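Local coordinates for NAD nucleotidase (Haemophilus influenzae, PDB 3ZU0), which probably degrades NAD to adenosine and nicotinamide riboside, and hydrolyses nucleoside 5'-phosphates, AMP fastest, at a site holding two zinc ions, at residues 154-159 with 198-203; 185-190 with 217-222; 68-73 with 100-105. One frame throughout, in Å; residues are numbered along the deposited sequence.

Interaction 1 of 3, residues 154-159 with 198-203. With ZN (zinc ion), chain C.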
loop_
_atom_site.group_PDB
_atom_site.type_symbol
_atom_site.label_atom_id
_atom_site.label_comp_id
_atom_site.label_asym_id
_atom_site.label_seq_id
_atom_site.Cartn_x
_atom_site.Cartn_y
_atom_site.Cartn_z
ATOM N N ALA A 154 -12.653 -19.038 -4.550
ATOM C CA ALA A 154 -12.414 -17.658 -4.957
ATOM C C ALA A 154 -11.090 -17.534 -5.713
ATOM O O ALA A 154 -10.121 -18.234 -5.417
ATOM C CB ALA A 154 -12.429 -16.716 -3.754
ATOM N N ILE A 155 -11.061 -16.645 -6.696
ATOM C CA ILE A 155 -9.824 -16.331 -7.378
ATOM C C ILE A 155 -9.617 -14.823 -7.401
ATOM O O ILE A 155 -10.538 -14.063 -7.738
ATOM C CB ILE A 155 -9.792 -16.901 -8.806
ATOM C CG1 ILE A 155 -8.466 -16.536 -9.500
ATOM C CG2 ILE A 155 -11.003 -16.420 -9.617
ATOM C CD1 ILE A 155 -8.181 -17.393 -10.702
ATOM N N ILE A 156 -8.404 -14.412 -7.023
ATOM C CA ILE A 156 -8.023 -13.006 -6.852
ATOM C C ILE A 156 -6.916 -12.675 -7.856
ATOM O O ILE A 156 -5.987 -13.465 -8.049
ATOM C CB ILE A 156 -7.445 -12.773 -5.425
ATOM C CG1 ILE A 156 -8.479 -13.135 -4.349
ATOM C CG2 ILE A 156 -6.914 -11.327 -5.257
ATOM C CD1 ILE A 156 -7.869 -13.368 -2.943
ATOM N N GLY A 157 -7.017 -11.521 -8.502
ATOM C CA GLY A 157 -5.963 -11.077 -9.409
ATOM C C GLY A 157 -5.005 -10.121 -8.735
ATOM O O GLY A 157 -5.398 -9.393 -7.809
ATOM N N LEU A 158 -3.763 -10.071 -9.213
ATOM C CA LEU A 158 -2.753 -9.200 -8.601
ATOM C C LEU A 158 -1.650 -8.831 -9.595
ATOM O O LEU A 158 -1.263 -9.644 -10.438
ATOM C CB LEU A 158 -2.140 -9.896 -7.385
ATOM C CG LEU A 158 -1.482 -9.020 -6.325
ATOM C CD1 LEU A 158 -2.549 -8.181 -5.637
ATOM C CD2 LEU A 158 -0.729 -9.868 -5.303
ATOM N N ASP A 159 -1.151 -7.599 -9.508
ATOM C CA ASP A 159 -0.136 -7.139 -10.450
ATOM C C ASP A 159 1.083 -6.695 -9.673
ATOM O O ASP A 159 0.985 -6.347 -8.485
ATOM C CB ASP A 159 -0.674 -5.968 -11.272
ATOM C CG ASP A 159 0.081 -5.748 -12.580
ATOM O OD1 ASP A 159 1.171 -6.333 -12.790
ATOM O OD2 ASP A 159 -0.420 -4.955 -13.409
ATOM N N ILE A 198 -8.877 -20.672 -1.955
ATOM C CA ILE A 198 -8.567 -19.396 -2.587
ATOM C C ILE A 198 -7.355 -19.479 -3.493
ATOM O O ILE A 198 -6.275 -19.893 -3.074
ATOM C CB ILE A 198 -8.332 -18.292 -1.531
ATOM C CG1 ILE A 198 -9.563 -18.142 -0.627
ATOM C CG2 ILE A 198 -7.986 -16.952 -2.208
ATOM C CD1 ILE A 198 -9.436 -17.011 0.390
ATOM N N ILE A 199 -7.553 -19.092 -4.745
ATOM C CA ILE A 199 -6.489 -19.060 -5.735
ATOM C C ILE A 199 -6.098 -17.608 -6.000
ATOM O O ILE A 199 -6.957 -16.733 -6.156
ATOM C CB ILE A 199 -6.963 -19.686 -7.073
ATOM C CG1 ILE A 199 -7.533 -21.095 -6.843
ATOM C CG2 ILE A 199 -5.846 -19.696 -8.116
ATOM C CD1 ILE A 199 -6.614 -22.026 -6.114
ATOM N N LEU A 200 -4.798 -17.358 -6.065
ATOM C CA LEU A 200 -4.275 -16.021 -6.366
ATOM C C LEU A 200 -3.580 -16.090 -7.725
ATOM O O LEU A 200 -2.639 -16.868 -7.905
ATOM C CB LEU A 200 -3.262 -15.600 -5.286
ATOM C CG LEU A 200 -2.576 -14.235 -5.427
ATOM C CD1 LEU A 200 -3.589 -13.106 -5.321
ATOM C CD2 LEU A 200 -1.510 -14.061 -4.335
ATOM N N LEU A 201 -4.061 -15.309 -8.679
ATOM C CA LEU A 201 -3.500 -15.303 -10.017
ATOM C C LEU A 201 -2.673 -14.032 -10.091
ATOM O O LEU A 201 -3.203 -12.935 -10.282
ATOM C CB LEU A 201 -4.617 -15.291 -11.073
ATOM C CG LEU A 201 -4.140 -15.218 -12.527
ATOM C CD1 LEU A 201 -3.323 -16.464 -12.838
ATOM C CD2 LEU A 201 -5.343 -15.091 -13.474
ATOM N N SER A 202 -1.367 -14.181 -9.902
ATOM C CA SER A 202 -0.539 -13.050 -9.560
ATOM C C SER A 202 0.629 -12.823 -10.499
ATOM O O SER A 202 1.505 -13.684 -10.617
ATOM C CB SER A 202 0.007 -13.249 -8.151
ATOM O OG SER A 202 0.932 -12.234 -7.841
ATOM N N HIS A 203 0.652 -11.649 -11.133
ATOM C CA HIS A 203 1.815 -11.218 -11.902
ATOM C C HIS A 203 2.816 -10.460 -11.021
ATOM O O HIS A 203 3.600 -9.644 -11.494
ATOM C CB HIS A 203 1.376 -10.338 -13.077
ATOM C CG HIS A 203 2.370 -10.289 -14.193
ATOM N ND1 HIS A 203 2.418 -11.249 -15.182
ATOM C CD2 HIS A 203 3.354 -9.403 -14.476
ATOM C CE1 HIS A 203 3.389 -10.951 -16.032
ATOM N NE2 HIS A 203 3.965 -9.833 -15.631
HETATM ZN ZN ZN C . 5.669 -8.978 -16.359
#
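Strands 154-159 and 198-203 run side by side as parallel neighbours, their axes 4.6 Å apart at closest and their directions 20° from parallel, with I199 N, I156 N, L201 N and H203 N giving the ladder's sound bonds; L158 N to L201 O is weak. Beta-branched and leucine side chains suit both buried faces. I156, on the side covered by helix 179-191, splits its branches: CD1 meets I198 CG2 at 3.7 Å, whereas CG2, turned anti to the backbone N, meets L200 CD1 at 3.8 Å. On the other face I155 places CD1 between two neighbours, 4.2 Å from I199 CG2, and L201 lies alongside it. At the C-terminal end polarity takes over. S202 OG lies 3.8 Å from L158 CD2 but finds its polar partner in N209. H203 extends with chi1 -157°, which carries its ring beyond the strand, where NE2 binds zinc at 2.0 Å. Its ND1 is held by A68 O, fixing the ring's rotation. A hydrogen-bonded ladder flanked by apolar side chains thus ends in a metal ligand, the usual place for an active site in an alpha/beta fold: the C-terminal end of the strand.

Interaction 2 of 3, residues 185-190 with 217-222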
loop_
_atom_site.group_PDB
_atom_site.type_symbol
_atom_site.label_atom_id
_atom_site.label_comp_id
_atom_site.label_asym_id
_atom_site.label_seq_id
_atom_site.Cartn_x
_atom_site.Cartn_y
_atom_site.Cartn_z
ATOM N N ILE A 185 -5.636 -8.722 2.677
ATOM C CA ILE A 185 -6.913 -8.051 2.915
ATOM C C ILE A 185 -8.003 -8.712 2.080
ATOM O O ILE A 185 -9.084 -9.011 2.591
ATOM C CB ILE A 185 -6.865 -6.546 2.581
ATOM C CG1 ILE A 185 -5.850 -5.829 3.474
ATOM C CG2 ILE A 185 -8.230 -5.932 2.735
ATOM C CD1 ILE A 185 -5.910 -6.259 4.931
ATOM N N MET A 186 -7.712 -8.961 0.802
ATOM C CA MET A 186 -8.650 -9.674 -0.057
ATOM C C MET A 186 -9.011 -11.034 0.509
ATOM O O MET A 186 -10.180 -11.393 0.583
ATOM C CB MET A 186 -8.086 -9.864 -1.480
ATOM C CG MET A 186 -7.959 -8.579 -2.272
ATOM S SD MET A 186 -9.691 -7.734 -2.526
ATOM C CE MET A 186 -10.608 -9.199 -3.352
ATOM N N ALA A 187 -8.002 -11.816 0.849
ATOM C CA ALA A 187 -8.243 -13.182 1.316
ATOM C C ALA A 187 -9.025 -13.172 2.638
ATOM O O ALA A 187 -9.973 -13.927 2.815
ATOM C CB ALA A 187 -6.933 -13.932 1.466
ATOM N N ASN A 188 -8.636 -12.290 3.550
ATOM C CA ASN A 188 -9.329 -12.149 4.839
ATOM C C ASN A 188 -10.810 -11.823 4.660
ATOM O O ASN A 188 -11.654 -12.446 5.291
ATOM C CB ASN A 188 -8.650 -11.073 5.695
ATOM C CG ASN A 188 -9.163 -11.046 7.129
ATOM O OD1 ASN A 188 -9.163 -12.059 7.805
ATOM N ND2 ASN A 188 -9.576 -9.871 7.595
ATOM N N ALA A 189 -11.121 -10.858 3.791
ATOM C CA ALA A 189 -12.499 -10.467 3.515
ATOM C C ALA A 189 -13.363 -11.606 2.950
ATOM O O ALA A 189 -14.574 -11.661 3.183
ATOM C CB ALA A 189 -12.528 -9.298 2.555
ATOM N N LEU A 190 -12.744 -12.501 2.187
ATOM C CA LEU A 190 -13.484 -13.556 1.495
ATOM C C LEU A 190 -13.952 -14.659 2.449
ATOM O O LEU A 190 -14.918 -15.382 2.168
ATOM C CB LEU A 190 -12.637 -14.127 0.356
ATOM C CG LEU A 190 -12.597 -13.199 -0.871
ATOM C CD1 LEU A 190 -11.496 -13.562 -1.884
ATOM C CD2 LEU A 190 -13.954 -13.193 -1.553
ATOM N N ASN A 217 -1.850 -15.575 5.101
ATOM C CA ASN A 217 -2.711 -16.744 5.321
ATOM C C ASN A 217 -3.882 -16.841 4.338
ATOM O O ASN A 217 -4.254 -15.855 3.687
ATOM C CB ASN A 217 -3.285 -16.704 6.735
ATOM C CG ASN A 217 -2.222 -16.823 7.790
ATOM O OD1 ASN A 217 -1.420 -17.751 7.770
ATOM N ND2 ASN A 217 -2.190 -15.872 8.706
ATOM N N ASP A 218 -4.462 -18.031 4.247
ATOM C CA ASP A 218 -5.751 -18.250 3.595
ATOM C C ASP A 218 -5.669 -18.383 2.069
ATOM O O ASP A 218 -6.699 -18.525 1.406
ATOM C CB ASP A 218 -6.738 -17.131 3.937
ATOM C CG ASP A 218 -7.017 -17.014 5.433
ATOM O OD1 ASP A 218 -7.093 -18.053 6.132
ATOM O OD2 ASP A 218 -7.167 -15.861 5.901
ATOM N N ILE A 219 -4.463 -18.316 1.518
ATOM C CA ILE A 219 -4.285 -18.454 0.064
ATOM C C ILE A 219 -3.657 -19.806 -0.220
ATOM O O ILE A 219 -2.620 -20.137 0.354
ATOM C CB ILE A 219 -3.429 -17.307 -0.527
ATOM C CG1 ILE A 219 -4.176 -15.976 -0.411
ATOM C CG2 ILE A 219 -3.118 -17.576 -1.994
ATOM C CD1 ILE A 219 -3.348 -14.750 -0.782
ATOM N N ASP A 220 -4.309 -20.594 -1.075
ATOM C CA ASP A 220 -3.935 -21.996 -1.290
ATOM C C ASP A 220 -2.971 -22.232 -2.460
ATOM O O ASP A 220 -2.054 -23.046 -2.377
ATOM C CB ASP A 220 -5.206 -22.824 -1.481
ATOM C CG ASP A 220 -6.044 -22.862 -0.222
ATOM O OD1 ASP A 220 -5.497 -23.276 0.829
ATOM O OD2 ASP A 220 -7.218 -22.435 -0.267
ATOM N N VAL A 221 -3.175 -21.512 -3.546
ATOM C CA VAL A 221 -2.368 -21.710 -4.745
ATOM C C VAL A 221 -2.098 -20.334 -5.331
ATOM O O VAL A 221 -3.011 -19.513 -5.403
ATOM C CB VAL A 221 -3.132 -22.577 -5.793
ATOM C CG1 VAL A 221 -2.281 -22.806 -7.040
ATOM C CG2 VAL A 221 -3.562 -23.912 -5.196
ATOM N N ILE A 222 -0.847 -20.083 -5.717
ATOM C CA ILE A 222 -0.467 -18.848 -6.360
ATOM C C ILE A 222 0.120 -19.140 -7.750
ATOM O O ILE A 222 1.259 -19.603 -7.889
ATOM C CB ILE A 222 0.536 -18.045 -5.502
ATOM C CG1 ILE A 222 0.033 -17.968 -4.039
ATOM C CG2 ILE A 222 0.762 -16.653 -6.130
ATOM C CD1 ILE A 222 0.979 -17.234 -3.055
HETATM O O HOH W 1 -7.454 -13.895 7.672
#
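D218 OD2 accepts a hydrogen bond of 2.7 Å from an ordered water, which gives its other hydrogen to N188 OD1 at 2.5 Å, a length whose exact value is doubtful. The bridge spans the gap between helix 179-191 and the turn leading into strand 221-224, in the alpha/beta-sandwich of the metallophosphoesterase domain. This helix belongs to the crossover connection between the parallel neighbours 151-159 and 198-203, and it packs against one face of the sheet. Direct contact is small, and on the helix side A187 carries most of it. The methyl of A187 points toward the turn and touches three residues in succession: the backbone O of N217 at 4.0 Å, D218 CB at 4.0 Å and I219 CG1 at 3.9 Å. An alanine suits this spot because the backbones come close, the CA atoms of A187 and D218 being 6.1 Å apart. D218 itself adopts a left-handed backbone conformation (phi 82°), which aspartate tolerates better than most residues and which helps the chain turn before strand 221-224. With chi1 at -60° its CG lies beside its own backbone N, and the carboxylate reaches toward the flank of N188, whose CA is 4.4 Å from OD2. Nearby, Q184 receives the backbone N-H of N217, while I185, M186 and A189 meet helix 179-191 of the second subunit. I219 lies between helix and sheet: it touches L200 and A183, and its CG1 rests against A187 CB.

Interaction 3 of 3, residues 68-73 with 100-105. With ZN (zinc ion), chain C; ZN (zinc ion), chain D; A12 (phosphomethylphosphonic acid adenosyl ester), chain F; PO4 (phosphate ion), chain E.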
loop_
_atom_site.group_PDB
_atom_site.type_symbol
_atom_site.label_atom_id
_atom_site.label_comp_id
_atom_site.label_asym_id
_atom_site.label_seq_id
_atom_site.Cartn_x
_atom_site.Cartn_y
_atom_site.Cartn_z
ATOM N N ALA A 68 -1.639 -15.758 -16.507
ATOM C CA ALA A 68 -1.157 -14.955 -15.389
ATOM C C ALA A 68 -0.483 -13.639 -15.802
ATOM O O ALA A 68 0.287 -13.089 -15.025
ATOM C CB ALA A 68 -0.205 -15.787 -14.527
ATOM N N GLY A 69 -0.742 -13.160 -17.022
ATOM C CA GLY A 69 -0.371 -11.799 -17.398
ATOM C C GLY A 69 0.786 -11.588 -18.360
ATOM O O GLY A 69 1.548 -12.506 -18.640
ATOM N N ASP A 70 0.941 -10.350 -18.822
ATOM C CA ASP A 70 1.869 -10.014 -19.915
ATOM C C ASP A 70 1.506 -10.837 -21.142
ATOM O O ASP A 70 2.342 -11.564 -21.692
ATOM C CB ASP A 70 3.346 -10.258 -19.552
ATOM C CG ASP A 70 3.922 -9.185 -18.664
ATOM O OD1 ASP A 70 3.230 -8.186 -18.367
ATOM O OD2 ASP A 70 5.110 -9.320 -18.312
ATOM N N ALA A 71 0.252 -10.727 -21.567
ATOM C CA ALA A 71 -0.159 -11.306 -22.832
ATOM C C ALA A 71 0.485 -10.517 -23.958
ATOM O O ALA A 71 0.891 -11.081 -24.984
ATOM C CB ALA A 71 -1.680 -11.270 -22.962
ATOM N N ILE A 72 0.595 -9.208 -23.773
ATOM C CA ILE A 72 1.018 -8.354 -24.871
ATOM C C ILE A 72 2.378 -7.709 -24.709
ATOM O O ILE A 72 2.880 -7.534 -23.594
ATOM C CB ILE A 72 -0.017 -7.239 -25.180
ATOM C CG1 ILE A 72 -0.311 -6.399 -23.925
ATOM C CG2 ILE A 72 -1.286 -7.847 -25.739
ATOM C CD1 ILE A 72 -0.930 -5.038 -24.220
ATOM N N THR A 73 2.925 -7.342 -25.868
ATOM C CA THR A 73 4.201 -6.662 -26.081
ATOM C C THR A 73 5.343 -7.642 -26.138
ATOM O O THR A 73 5.414 -8.579 -25.337
ATOM C CB THR A 73 4.515 -5.535 -25.065
ATOM O OG1 THR A 73 4.951 -6.107 -23.827
ATOM C CG2 THR A 73 3.282 -4.620 -24.848
ATOM N N LEU A 100 -3.872 -8.795 -15.157
ATOM C CA LEU A 100 -2.978 -7.803 -15.782
ATOM C C LEU A 100 -1.534 -7.930 -15.293
ATOM O O LEU A 100 -1.296 -8.110 -14.088
ATOM C CB LEU A 100 -3.464 -6.398 -15.432
ATOM C CG LEU A 100 -4.920 -6.043 -15.721
ATOM C CD1 LEU A 100 -5.181 -4.627 -15.195
ATOM C CD2 LEU A 100 -5.221 -6.146 -17.212
ATOM N N GLY A 101 -0.579 -7.829 -16.218
ATOM C CA GLY A 101 0.825 -7.768 -15.875
ATOM C C GLY A 101 1.380 -6.350 -15.969
ATOM O O GLY A 101 0.626 -5.400 -16.089
ATOM N N ASN A 102 2.696 -6.189 -15.903
ATOM C CA ASN A 102 3.260 -4.852 -16.018
ATOM C C ASN A 102 3.256 -4.339 -17.465
ATOM O O ASN A 102 2.972 -3.176 -17.715
ATOM C CB ASN A 102 4.669 -4.777 -15.415
ATOM C CG ASN A 102 5.574 -5.879 -15.914
ATOM O OD1 ASN A 102 5.143 -7.010 -16.086
ATOM N ND2 ASN A 102 6.839 -5.547 -16.174
ATOM N N HIS A 103 3.577 -5.207 -18.418
ATOM C CA HIS A 103 3.638 -4.787 -19.835
ATOM C C HIS A 103 2.294 -4.505 -20.475
ATOM O O HIS A 103 2.223 -3.947 -21.552
ATOM C CB HIS A 103 4.464 -5.768 -20.667
ATOM C CG HIS A 103 5.911 -5.780 -20.282
ATOM N ND1 HIS A 103 6.820 -4.874 -20.784
ATOM C CD2 HIS A 103 6.590 -6.541 -19.391
ATOM C CE1 HIS A 103 8.004 -5.091 -20.236
ATOM N NE2 HIS A 103 7.893 -6.101 -19.395
ATOM N N GLU A 104 1.217 -4.857 -19.796
ATOM C CA GLU A 104 -0.116 -4.482 -20.269
ATOM C C GLU A 104 -0.276 -2.967 -20.396
ATOM O O GLU A 104 -1.095 -2.487 -21.185
ATOM C CB GLU A 104 -1.193 -5.034 -19.317
ATOM C CG GLU A 104 -1.953 -6.245 -19.858
ATOM C CD GLU A 104 -1.105 -7.492 -19.918
ATOM O OE1 GLU A 104 -0.558 -7.904 -18.866
ATOM O OE2 GLU A 104 -1.002 -8.089 -21.010
ATOM N N PHE A 105 0.502 -2.208 -19.622
ATOM C CA PHE A 105 0.390 -0.748 -19.641
ATOM C C PHE A 105 1.437 -0.034 -20.476
ATOM O O PHE A 105 1.503 1.189 -20.451
ATOM C CB PHE A 105 0.429 -0.198 -18.215
ATOM C CG PHE A 105 -0.778 -0.523 -17.430
ATOM C CD1 PHE A 105 -1.900 0.270 -17.524
ATOM C CD2 PHE A 105 -0.805 -1.638 -16.606
ATOM C CE1 PHE A 105 -3.036 -0.032 -16.801
ATOM C CE2 PHE A 105 -1.927 -1.950 -15.872
ATOM C CZ PHE A 105 -3.050 -1.151 -15.966
HETATM ZN ZN ZN C . 5.669 -8.978 -16.359
HETATM ZN ZN ZN D . 6.827 -10.855 -18.780
HETATM P PB A12 F . 11.069 -7.328 -21.344
HETATM O O1B A12 F . 12.245 -7.982 -22.160
HETATM O O2B A12 F . 10.404 -6.332 -22.269
HETATM O O3B A12 F . 10.084 -8.351 -20.927
HETATM P PA A12 F . 12.557 -5.036 -20.231
HETATM O O1A A12 F . 12.812 -5.017 -21.754
HETATM O O2A A12 F . 13.765 -4.698 -19.316
HETATM C C3A A12 F . 11.684 -6.479 -19.998
HETATM O "O5'" A12 F . 11.221 -4.109 -20.116
HETATM C "C5'" A12 F . 11.321 -2.873 -19.497
HETATM C "C4'" A12 F . 12.114 -1.861 -20.148
HETATM O "O4'" A12 F . 11.445 -1.524 -21.396
HETATM C "C3'" A12 F . 12.040 -0.580 -19.435
HETATM O "O3'" A12 F . 12.887 -0.481 -18.366
HETATM C "C2'" A12 F . 12.357 0.422 -20.491
HETATM O "O2'" A12 F . 13.708 0.585 -20.642
HETATM C "C1'" A12 F . 11.755 -0.182 -21.710
HETATM N N9 A12 F . 10.551 0.519 -22.069
HETATM C C8 A12 F . 9.290 0.201 -21.687
HETATM N N7 A12 F . 8.480 1.107 -22.223
HETATM C C5 A12 F . 9.218 2.012 -22.968
HETATM C C6 A12 F . 8.906 3.153 -23.757
HETATM N N6 A12 F . 7.603 3.637 -23.924
HETATM N N1 A12 F . 9.902 3.785 -24.356
HETATM C C2 A12 F . 11.161 3.393 -24.220
HETATM N N3 A12 F . 11.503 2.324 -23.485
HETATM C C4 A12 F . 10.541 1.632 -22.860
HETATM P P PO4 E . 8.833 -8.935 -17.351
HETATM O O1 PO4 E . 9.805 -9.613 -16.399
HETATM O O2 PO4 E . 7.464 -9.550 -17.125
HETATM O O3 PO4 E . 8.786 -7.468 -16.951
HETATM O O4 PO4 E . 9.253 -9.113 -18.792
#
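D70 reaches from its loop toward G101, N102 and H103 while two zinc ions grip its tip. Its CB lies 3.6 Å from the chain D zinc; CG is turned beside the backbone N (chi1 -77°), and its two oxygens have different partners. OD1 accepts the backbone N-H of H103 at 3.0 Å, from the syn side but 30° out of the carboxylate plane. Side-chain-free G101 leaves OD1 room 3.5 Å from its CA. OD2 bridges the metals, binding the chain C zinc at 2.1 Å and the chain D zinc at 2.4 Å. N102 OD1, H203 and D226 also bind the former, D20, H22 and H228 the latter. A phosphate, probably from the crystallisation liquor, bridges both; its O3 accepts from N102 ND2 and from H103 NE2, whose ring D106 holds at ND1. Such a dinuclear centre is the hallmark of metallophosphoesterases. Behind it E104 ties both loops together: OE1 takes D70 N of the facing loop on its syn lone pair at 2.9 Å and G101 N of its own on the anti one, while OE2 takes A71 N. The loops follow parallel strands 63-67 and 97-99, with I72 and E104 packed against helix 108-116 and F78 of helix 76-79 beside I72 and T73.

In the fold
All three contacts are largely buried, but at different depths and for different ends. Interactions 1 and 2 share one sheet: strands 198-203 and 221-224 are neighbours, with a probable hydrogen bond from L200 N to V221 O, and helix 179-191 leads into strand 198-203. Interaction 1 is a hydrophobic core held by backbone bonds; interaction 2, farther from the chain's centre and beside the second subunit, relies on a methyl contact and a water bridge. Interaction 3 lies nearest that centre, among loops belonging to the other sheet of the sandwich, and is almost wholly polar. It meets interaction 1 at the chain C zinc, where both sheets contribute ligands.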